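PDB 5A62: putative alpha/beta hydrolase fold protein from Candidatus Nitrososphaera gargensis, which probably hydrolyses carboxylic ester bonds, as a member of the alpha/beta hydrolase family. Local coordinates for residues C93-H98 against G114-I119. Sequence-based numbering, arbitrary orientation. Where two conformers were deposited one is given.
Sequences CTIIGH and GKVDAI
Cys93 pairs with Val116 and Ile95 with Ile119 in parallel register, their CA atoms 5.1 and 4.8 Å apart. Two well-formed backbone bonds join the segments: Asp117 N to Cys93 O at 2.8 Å and Ile95 N to Ala118 O at 3.1 Å, the latter with an N-H...O angle of 158°. The ladder slips by one residue at Asp117, where the strand 116-122 is interrupted, and the buried Ala118 N is left without a partner. Packing is tightest along the backbone, where Thr94 CA approaches Ala118 O to 3.2 Å in a CA-H...O contact. On the face of Ile95, its CD1 meets Val116 CG2 at 4.2 Å, the two side chains crossing at about a right angle beneath Tyr108 and Ala109 of helix 100-111. On the other face, Thr94 OG1 stands 3.7 Å from Ala118 CB and is hydrogen-bonded to Tyr24 OH, which also bonds Asp117 OD2. The looser end is at exposed Lys115, whose side chain leads away from strand 93-98 and whose carbonyl O accepts just a weak, bent bond from Cys93 N (3.3 Å, 135°). With helix 100-111 between them, these strands form a right-handed beta-alpha-beta crossover; the turn from strand 93-98 into the helix is probably the nucleophile elbow of the alpha/beta hydrolase fold.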
loop_
_atom_site.group_PDB
_atom_site.type_symbol
_atom_site.label_atom_id
_atom_site.label_comp_id
_atom_site.label_asym_id
_atom_site.label_seq_id
_atom_site.Cartn_x
_atom_site.Cartn_y
_atom_site.Cartn_z
ATOM N N CYS A 93 8.614 19.844 -20.048
ATOM C CA CYS A 93 7.551 20.552 -19.344
ATOM C C CYS A 93 8.046 20.921 -17.958
ATOM O O CYS A 93 9.141 20.477 -17.533
ATOM C CB CYS A 93 6.301 19.704 -19.221
ATOM S SG CYS A 93 6.477 18.213 -18.186
ATOM N N THR A 94 7.254 21.677 -17.240
ATOM C CA THR A 94 7.446 21.911 -15.837
ATOM C C THR A 94 6.220 21.324 -15.134
ATOM O O THR A 94 5.097 21.560 -15.556
ATOM C CB THR A 94 7.614 23.362 -15.532
ATOM O OG1 THR A 94 8.925 23.724 -16.037
ATOM C CG2 THR A 94 7.561 23.660 -14.048
ATOM N N ILE A 95 6.415 20.653 -14.004
ATOM C CA ILE A 95 5.312 20.035 -13.245
ATOM C C ILE A 95 5.168 20.762 -11.909
ATOM O O ILE A 95 6.139 20.943 -11.211
ATOM C CB ILE A 95 5.606 18.571 -13.007
ATOM C CG1 ILE A 95 5.825 17.826 -14.315
ATOM C CG2 ILE A 95 4.464 17.926 -12.266
ATOM C CD1 ILE A 95 6.386 16.397 -14.182
ATOM N N ILE A 96 3.949 21.121 -11.624
ATOM C CA ILE A 96 3.536 21.795 -10.397
ATOM C C ILE A 96 2.662 20.778 -9.639
ATOM O O ILE A 96 1.584 20.469 -10.093
ATOM C CB ILE A 96 2.800 23.089 -10.609
ATOM C CG1 ILE A 96 3.717 24.048 -11.410
ATOM C CG2 ILE A 96 2.389 23.664 -9.276
ATOM C CD1 ILE A 96 2.945 25.180 -12.002
ATOM N N GLY A 97 3.179 20.301 -8.496
ATOM C CA GLY A 97 2.438 19.289 -7.772
ATOM C C GLY A 97 2.227 19.603 -6.337
ATOM O O GLY A 97 3.149 20.058 -5.677
ATOM N N HIS A 98 1.013 19.409 -5.826
ATOM C CA HIS A 98 0.649 19.694 -4.449
ATOM C C HIS A 98 0.533 18.376 -3.727
ATOM O O HIS A 98 -0.192 17.490 -4.123
ATOM C CB HIS A 98 -0.701 20.447 -4.380
ATOM C CG HIS A 98 -1.212 20.687 -3.002
ATOM N ND1 HIS A 98 -2.561 20.750 -2.736
ATOM C CD2 HIS A 98 -0.600 20.982 -1.860
ATOM C CE1 HIS A 98 -2.735 20.999 -1.441
ATOM N NE2 HIS A 98 -1.556 21.159 -0.884
ATOM N N GLY A 114 15.006 13.634 -19.053
ATOM C CA GLY A 114 15.022 14.323 -20.353
ATOM C C GLY A 114 13.726 15.011 -20.717
ATOM O O GLY A 114 13.658 15.729 -21.694
ATOM N N LYS A 115 12.719 14.780 -19.888
ATOM C CA LYS A 115 11.349 15.148 -20.160
ATOM C C LYS A 115 10.914 16.330 -19.295
ATOM O O LYS A 115 9.811 16.839 -19.471
ATOM C CB LYS A 115 10.448 13.963 -19.845
ATOM C CG LYS A 115 10.846 12.653 -20.471
ATOM C CD LYS A 115 10.380 12.522 -21.889
ATOM C CE LYS A 115 10.542 11.067 -22.308
ATOM N NZ LYS A 115 11.026 11.004 -23.705
ATOM N N VAL A 116 11.751 16.778 -18.368
ATOM C CA VAL A 116 11.313 17.776 -17.383
ATOM C C VAL A 116 12.361 18.854 -17.231
ATOM O O VAL A 116 13.538 18.535 -16.966
ATOM C CB VAL A 116 11.023 17.132 -16.001
ATOM C CG1 VAL A 116 12.309 16.664 -15.304
ATOM C CG2 VAL A 116 10.119 18.023 -15.153
ATOM N N ASP A 117 11.946 20.077 -17.378
ATOM C CA ASP A 117 12.825 21.195 -17.063
ATOM C C ASP A 117 12.912 21.468 -15.568
ATOM O O ASP A 117 13.976 21.849 -15.034
ATOM C CB ASP A 117 12.408 22.444 -17.759
ATOM C CG ASP A 117 12.578 22.395 -19.282
ATOM O OD1 ASP A 117 13.678 22.056 -19.740
ATOM O OD2 ASP A 117 11.631 22.737 -19.995
ATOM N N ALA A 118 11.774 21.345 -14.882
ATOM C CA ALA A 118 11.652 21.779 -13.511
ATOM C C ALA A 118 10.436 21.143 -12.907
ATOM O O ALA A 118 9.468 20.816 -13.587
ATOM C CB ALA A 118 11.516 23.263 -13.407
ATOM N N ILE A 119 10.530 20.994 -11.605
ATOM C CA ILE A 119 9.373 20.657 -10.788
ATOM C C ILE A 119 9.235 21.692 -9.680
ATOM O O ILE A 119 10.202 22.222 -9.165
ATOM C CB ILE A 119 9.406 19.280 -10.208
ATOM C CG1 ILE A 119 10.462 19.053 -9.161
ATOM C CG2 ILE A 119 9.497 18.267 -11.310
ATOM C CD1 ILE A 119 10.395 17.668 -8.522
#